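Local coordinates for protein tRNA modification GTPase MnmE (Chlorobium tepidum, PDB 3GEE) that hydrolyses GTP and probably takes part in adding a carboxymethylaminomethyl group to the wobble uridine (U34) of certain tRNAs, at residues Ala152-Ser156 with Asp279-Phe283; Thr348-Asp354 with Thr372-Ser378. All blocks are in the same frame, centred on the assembly; numbering follows the deposited sequence.

Contact 1 (Ala152-Ser156 with Asp279-Phe283); sequences ARTES and DKTMF
Thr154 turns its methyl toward the backbone of Lys280, CG2 lying 3.3 Å from Lys280 O, while its hydroxyl comes from the same branch point toward Met282, with OG1 4.2 Å from Met282 CB. A small branched residue suits this buried place, since its two arms serve two neighbours, the methyl at Lys280 and the hydroxyl beside Met282. Thr154 is at the N-cap position of helix 155-166, though its side chain makes no capping bond. Lys280 has CG beside its backbone N and anti to the carbonyl carbon (chi1 -65°), and the chain beyond runs out extended. CB and CG carry it outward; CD then passes 4.0 Å from Glu155 OE1, CE reaches 3.6 Å from that oxygen, and NZ forms a long salt bridge of 3.6 Å with it. Carboxylate and ammonium are both exposed, so this attraction is probably weakened by solvent.

Asp279 and Lys280 form the two-residue turn of the beta hairpin joining strands 274-278 and 281-286 of the G domain, here meeting the helical domain into which that domain is inserted. Both turn residues have positive phi (52° and 58°), and Thr281 OG1 donates to Asp279 O across the bend. Deeper in, Met282 sends its flexible thioether across Arg153, whose aliphatic CG lies 3.9 Å from SD; both side chains also touch Cys275 of the partner strand.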
loop_
_atom_site.group_PDB
_atom_site.type_symbol
_atom_site.label_atom_id
_atom_site.label_comp_id
_atom_site.label_asym_id
_atom_site.label_seq_id
_atom_site.Cartn_x
_atom_site.Cartn_y
_atom_site.Cartn_z
ATOM N N ALA A 152 5.057 -11.733 -7.682
ATOM C CA ALA A 152 4.498 -13.091 -7.710
ATOM C C ALA A 152 3.017 -13.118 -7.357
ATOM O O ALA A 152 2.587 -12.438 -6.431
ATOM C CB ALA A 152 5.268 -14.007 -6.779
ATOM N N ARG A 153 2.239 -13.896 -8.102
ATOM C CA ARG A 153 0.807 -14.039 -7.813
ATOM C C ARG A 153 0.368 -15.489 -7.610
ATOM O O ARG A 153 -0.795 -15.756 -7.323
ATOM C CB ARG A 153 -0.051 -13.323 -8.863
ATOM C CG ARG A 153 0.655 -13.042 -10.181
ATOM C CD ARG A 153 0.238 -11.687 -10.749
ATOM N NE ARG A 153 -1.154 -11.679 -11.203
ATOM C CZ ARG A 153 -1.774 -10.630 -11.743
ATOM N NH1 ARG A 153 -1.134 -9.472 -11.910
ATOM N NH2 ARG A 153 -3.043 -10.742 -12.121
ATOM N N THR A 154 1.316 -16.412 -7.744
ATOM C CA THR A 154 1.085 -17.829 -7.482
ATOM C C THR A 154 1.999 -18.295 -6.354
ATOM O O THR A 154 3.069 -17.722 -6.145
ATOM C CB THR A 154 1.390 -18.700 -8.726
ATOM O OG1 THR A 154 1.346 -17.901 -9.912
ATOM C CG2 THR A 154 0.391 -19.838 -8.838
ATOM N N GLU A 155 1.581 -19.336 -5.635
ATOM C CA GLU A 155 2.423 -19.962 -4.614
ATOM C C GLU A 155 3.731 -20.461 -5.216
ATOM O O GLU A 155 4.814 -20.145 -4.714
ATOM C CB GLU A 155 1.688 -21.112 -3.922
ATOM C CG GLU A 155 0.947 -20.711 -2.647
ATOM C CD GLU A 155 -0.079 -21.756 -2.182
ATOM O OE1 GLU A 155 -0.128 -22.887 -2.740
ATOM O OE2 GLU A 155 -0.848 -21.437 -1.242
ATOM N N SER A 156 3.622 -21.220 -6.306
ATOM C CA SER A 156 4.783 -21.780 -6.988
ATOM C C SER A 156 5.712 -20.706 -7.554
ATOM O O SER A 156 6.918 -20.925 -7.662
ATOM C CB SER A 156 4.344 -22.731 -8.095
ATOM O OG SER A 156 3.684 -22.021 -9.129
ATOM N N ASP A 279 -5.788 -24.623 -10.582
ATOM C CA ASP A 279 -4.876 -25.700 -10.163
ATOM C C ASP A 279 -3.451 -25.202 -9.882
ATOM O O ASP A 279 -2.473 -25.791 -10.360
ATOM C CB ASP A 279 -4.855 -26.849 -11.189
ATOM C CG ASP A 279 -5.965 -27.872 -10.962
ATOM O OD1 ASP A 279 -6.094 -28.792 -11.799
ATOM O OD2 ASP A 279 -6.701 -27.766 -9.956
ATOM N N LYS A 280 -3.356 -24.112 -9.115
ATOM C CA LYS A 280 -2.077 -23.483 -8.733
ATOM C C LYS A 280 -1.215 -23.044 -9.925
ATOM O O LYS A 280 0.010 -22.930 -9.810
ATOM C CB LYS A 280 -1.277 -24.392 -7.784
ATOM C CG LYS A 280 -1.937 -24.629 -6.436
ATOM C CD LYS A 280 -1.093 -25.537 -5.563
ATOM C CE LYS A 280 -1.730 -25.716 -4.198
ATOM N NZ LYS A 280 -0.828 -26.423 -3.249
ATOM N N THR A 281 -1.867 -22.791 -11.059
ATOM C CA THR A 281 -1.187 -22.407 -12.295
ATOM C C THR A 281 -1.852 -21.179 -12.907
ATOM O O THR A 281 -3.078 -21.056 -12.898
ATOM C CB THR A 281 -1.186 -23.557 -13.328
ATOM O OG1 THR A 281 -0.880 -24.796 -12.679
ATOM C CG2 THR A 281 -0.154 -23.305 -14.412
ATOM N N MET A 282 -1.034 -20.279 -13.443
ATOM C CA MET A 282 -1.519 -19.043 -14.043
ATOM C C MET A 282 -1.609 -19.153 -15.569
ATOM O O MET A 282 -0.735 -19.736 -16.213
ATOM C CB MET A 282 -0.603 -17.889 -13.642
ATOM C CG MET A 282 -1.170 -16.505 -13.884
ATOM S SD MET A 282 -0.003 -15.236 -13.363
ATOM C CE MET A 282 1.305 -15.437 -14.576
ATOM N N PHE A 283 -2.673 -18.589 -16.136
ATOM C CA PHE A 283 -2.886 -18.613 -17.577
ATOM C C PHE A 283 -2.982 -17.202 -18.140
ATOM O O PHE A 283 -3.934 -16.482 -17.848
ATOM C CB PHE A 283 -4.155 -19.402 -17.928
ATOM C CG PHE A 283 -4.080 -20.864 -17.586
ATOM C CD1 PHE A 283 -4.566 -21.333 -16.371
ATOM C CD2 PHE A 283 -3.530 -21.773 -18.483
ATOM C CE1 PHE A 283 -4.496 -22.686 -16.048
ATOM C CE2 PHE A 283 -3.457 -23.127 -18.171
ATOM C CZ PHE A 283 -3.939 -23.584 -16.953
#

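Contact 2 (Thr348-Asp354 with Thr372-Ser378); sequences TVANKLD and TEVIGIS. With GDP (guanosine-5'-diphosphate), chain B.
The guanine-recognition end of the G domain is built here, where the NKxD motif Asn351-Lys352-Leu353-Asp354 leads out of one parallel strand and Ser378 lies in the loop that follows its neighbour. Asp354 reads the base of GDP with both carboxylate oxygens: OD2 accepts from N1 at 2.7 Å (173° at the hydrogen) and OD1 from N2 at 3.0 Å, a two-pronged grip for which a carboxylate is well suited, its two acceptors matching two adjacent donors. Its CG sits between the backbone N and carbonyl carbon (chi1 50°), turning the group to the base. Ser378 OG donates to the anti lone pair of Asp354 OD2 at 2.6 Å and also pairs with Asn381 N, so a second-shell hydroxyl holds the carboxylate in position. The long Lys352 chain lies over one face of the guanine, CG 3.9 Å from GDP C6 and CE 3.8 Å from C4, before NZ bonds to Asn243 O. Asn351 bridges loops instead: its ND2 donates to Ala244 O, and its OD1 accepts from Ala379 N.

Behind the site, Thr348 N, Ile375 N, Ala350 N and Ile377 N form successive rungs to carbonyls of the other strand, and Leu353 N continues to Ile377 O at 3.1 Å. Val349 CG1 packs 3.5 Å from Ile377 CG1 on the side of helix 385-392; Thr348 and Val374 face helix 360-370. Such branched residues suit a buried sheet. An NKxD motif at the end of one strand of a beta-alpha-beta unit, with the loop after the next strand closing on the base, is the guanine-binding site typical of Ras-like GTPases.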
loop_
_atom_site.group_PDB
_atom_site.type_symbol
_atom_site.label_atom_id
_atom_site.label_comp_id
_atom_site.label_asym_id
_atom_site.label_seq_id
_atom_site.Cartn_x
_atom_site.Cartn_y
_atom_site.Cartn_z
ATOM N N THR A 348 -9.988 -27.380 -29.374
ATOM C CA THR A 348 -11.113 -26.804 -30.115
ATOM C C THR A 348 -12.303 -26.602 -29.196
ATOM O O THR A 348 -12.819 -27.553 -28.604
ATOM C CB THR A 348 -11.520 -27.671 -31.323
ATOM O OG1 THR A 348 -10.377 -27.885 -32.155
ATOM C CG2 THR A 348 -12.616 -26.988 -32.146
ATOM N N VAL A 349 -12.728 -25.351 -29.089
ATOM C CA VAL A 349 -13.790 -24.978 -28.175
ATOM C C VAL A 349 -15.041 -24.588 -28.957
ATOM O O VAL A 349 -15.130 -23.492 -29.523
ATOM C CB VAL A 349 -13.351 -23.832 -27.242
ATOM C CG1 VAL A 349 -14.342 -23.667 -26.115
ATOM C CG2 VAL A 349 -11.961 -24.100 -26.682
ATOM N N ALA A 350 -15.996 -25.512 -28.990
ATOM C CA ALA A 350 -17.257 -25.306 -29.685
ATOM C C ALA A 350 -18.210 -24.517 -28.795
ATOM O O ALA A 350 -18.711 -25.035 -27.796
ATOM C CB ALA A 350 -17.862 -26.643 -30.086
ATOM N N ASN A 351 -18.443 -23.258 -29.159
ATOM C CA ASN A 351 -19.247 -22.345 -28.347
ATOM C C ASN A 351 -20.731 -22.337 -28.731
ATOM O O ASN A 351 -21.113 -22.851 -29.785
ATOM C CB ASN A 351 -18.667 -20.928 -28.414
ATOM C CG ASN A 351 -19.152 -20.038 -27.281
ATOM O OD1 ASN A 351 -19.525 -20.517 -26.209
ATOM N ND2 ASN A 351 -19.148 -18.731 -27.515
ATOM N N LYS A 352 -21.558 -21.750 -27.864
ATOM C CA LYS A 352 -23.001 -21.609 -28.090
ATOM C C LYS A 352 -23.733 -22.956 -28.027
ATOM O O LYS A 352 -24.628 -23.233 -28.827
ATOM C CB LYS A 352 -23.293 -20.865 -29.405
ATOM C CG LYS A 352 -22.728 -19.451 -29.466
ATOM C CD LYS A 352 -23.296 -18.681 -30.649
ATOM C CE LYS A 352 -22.883 -17.212 -30.624
ATOM N NZ LYS A 352 -21.453 -17.010 -30.991
ATOM N N LEU A 353 -23.340 -23.779 -27.058
ATOM C CA LEU A 353 -23.940 -25.094 -26.829
ATOM C C LEU A 353 -25.335 -24.997 -26.201
ATOM O O LEU A 353 -26.118 -25.949 -26.264
ATOM C CB LEU A 353 -23.010 -25.946 -25.951
ATOM C CG LEU A 353 -23.452 -27.315 -25.415
ATOM C CD1 LEU A 353 -23.426 -28.380 -26.502
ATOM C CD2 LEU A 353 -22.580 -27.731 -24.239
ATOM N N ASP A 354 -25.641 -23.848 -25.603
ATOM C CA ASP A 354 -26.923 -23.642 -24.924
ATOM C C ASP A 354 -28.135 -23.732 -25.859
ATOM O O ASP A 354 -29.226 -24.106 -25.426
ATOM C CB ASP A 354 -26.926 -22.331 -24.123
ATOM C CG ASP A 354 -26.444 -21.141 -24.935
ATOM O OD1 ASP A 354 -27.229 -20.613 -25.752
ATOM O OD2 ASP A 354 -25.281 -20.723 -24.742
ATOM N N THR A 372 -8.440 -32.626 -33.964
ATOM C CA THR A 372 -8.189 -31.975 -32.688
ATOM C C THR A 372 -9.171 -32.513 -31.651
ATOM O O THR A 372 -10.079 -33.278 -31.993
ATOM C CB THR A 372 -8.382 -30.455 -32.792
ATOM O OG1 THR A 372 -9.772 -30.161 -32.986
ATOM C CG2 THR A 372 -7.568 -29.880 -33.947
ATOM N N GLU A 373 -8.986 -32.120 -30.392
ATOM C CA GLU A 373 -9.964 -32.414 -29.355
ATOM C C GLU A 373 -10.968 -31.279 -29.198
ATOM O O GLU A 373 -10.592 -30.103 -29.109
ATOM C CB GLU A 373 -9.292 -32.723 -28.022
ATOM C CG GLU A 373 -9.261 -34.209 -27.689
ATOM C CD GLU A 373 -9.301 -34.475 -26.192
ATOM O OE1 GLU A 373 -8.573 -33.786 -25.446
ATOM O OE2 GLU A 373 -10.058 -35.377 -25.764
ATOM N N VAL A 374 -12.247 -31.646 -29.155
ATOM C CA VAL A 374 -13.341 -30.676 -29.115
ATOM C C VAL A 374 -14.051 -30.688 -27.762
ATOM O O VAL A 374 -14.263 -31.749 -27.168
ATOM C CB VAL A 374 -14.356 -30.925 -30.265
ATOM C CG1 VAL A 374 -15.511 -29.940 -30.207
ATOM C CG2 VAL A 374 -13.665 -30.827 -31.612
ATOM N N ILE A 375 -14.400 -29.496 -27.280
ATOM C CA ILE A 375 -15.178 -29.346 -26.054
ATOM C C ILE A 375 -16.378 -28.426 -26.270
ATOM O O ILE A 375 -16.243 -27.323 -26.809
ATOM C CB ILE A 375 -14.307 -28.852 -24.874
ATOM C CG1 ILE A 375 -13.377 -29.977 -24.416
ATOM C CG2 ILE A 375 -15.175 -28.396 -23.696
ATOM C CD1 ILE A 375 -12.230 -29.522 -23.563
ATOM N N GLY A 376 -17.548 -28.907 -25.853
ATOM C CA GLY A 376 -18.779 -28.130 -25.894
ATOM C C GLY A 376 -18.809 -27.071 -24.810
ATOM O O GLY A 376 -18.598 -27.366 -23.629
ATOM N N ILE A 377 -19.080 -25.835 -25.220
ATOM C CA ILE A 377 -19.043 -24.681 -24.328
ATOM C C ILE A 377 -20.217 -23.740 -24.556
ATOM O O ILE A 377 -20.587 -23.451 -25.696
ATOM C CB ILE A 377 -17.692 -23.911 -24.465
ATOM C CG1 ILE A 377 -16.591 -24.599 -23.649
ATOM C CG2 ILE A 377 -17.817 -22.437 -24.068
ATOM C CD1 ILE A 377 -16.914 -24.787 -22.178
ATOM N N SER A 378 -20.814 -23.299 -23.454
ATOM C CA SER A 378 -21.705 -22.153 -23.459
ATOM C C SER A 378 -21.006 -21.051 -22.674
ATOM O O SER A 378 -21.041 -21.038 -21.443
ATOM C CB SER A 378 -23.053 -22.496 -22.827
ATOM O OG SER A 378 -23.844 -21.331 -22.678
HETATM P PB GDP B . -16.093 -11.969 -30.216
HETATM O O1B GDP B . -15.091 -11.695 -29.121
HETATM O O2B GDP B . -15.450 -12.766 -31.324
HETATM O O3B GDP B . -16.616 -10.662 -30.760
HETATM O O3A GDP B . -17.316 -12.814 -29.615
HETATM P PA GDP B . -18.204 -12.224 -28.413
HETATM O O1A GDP B . -17.751 -12.801 -27.100
HETATM O O2A GDP B . -18.146 -10.714 -28.387
HETATM O "O5'" GDP B . -19.688 -12.744 -28.754
HETATM C "C5'" GDP B . -20.423 -12.159 -29.827
HETATM C "C4'" GDP B . -21.911 -12.338 -29.567
HETATM O "O4'" GDP B . -22.214 -13.728 -29.414
HETATM C "C3'" GDP B . -22.336 -11.633 -28.289
HETATM O "O3'" GDP B . -23.168 -10.512 -28.609
HETATM C "C2'" GDP B . -23.057 -12.681 -27.452
HETATM O "O2'" GDP B . -24.397 -12.287 -27.136
HETATM C "C1'" GDP B . -23.074 -13.950 -28.293
HETATM N N9 GDP B . -22.597 -15.114 -27.502
HETATM C C8 GDP B . -21.328 -15.332 -27.111
HETATM N N7 GDP B . -21.223 -16.486 -26.405
HETATM C C5 GDP B . -22.448 -17.033 -26.337
HETATM C C6 GDP B . -23.041 -18.257 -25.739
HETATM O O6 GDP B . -22.342 -19.077 -25.106
HETATM N N1 GDP B . -24.359 -18.456 -25.893
HETATM C C2 GDP B . -25.147 -17.592 -26.568
HETATM N N2 GDP B . -26.468 -17.877 -26.674
HETATM N N3 GDP B . -24.668 -16.453 -27.143
HETATM C C4 GDP B . -23.353 -16.125 -27.062
#

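In the fold
From the N terminus the chain first builds the N-terminal domain, then leaves 152-156, passes through the helices of the helical domain and the first strand of the G domain, 234-239, and returns to close contact 1 at the hairpin 279-283. Only later does contact 2 open at 348-354; it closes at 372-378 after the short excursion through helix 360-370. The two loops are therefore in series, neither nesting nor crossing. Both reach one six-stranded sheet, contact 1 near the 274-278 edge and contact 2 at the 374-376 edge, with centres about 26 Å apart. Contact 1 ties that sheet to the helical domain; contact 2 joins neighbouring strands within it.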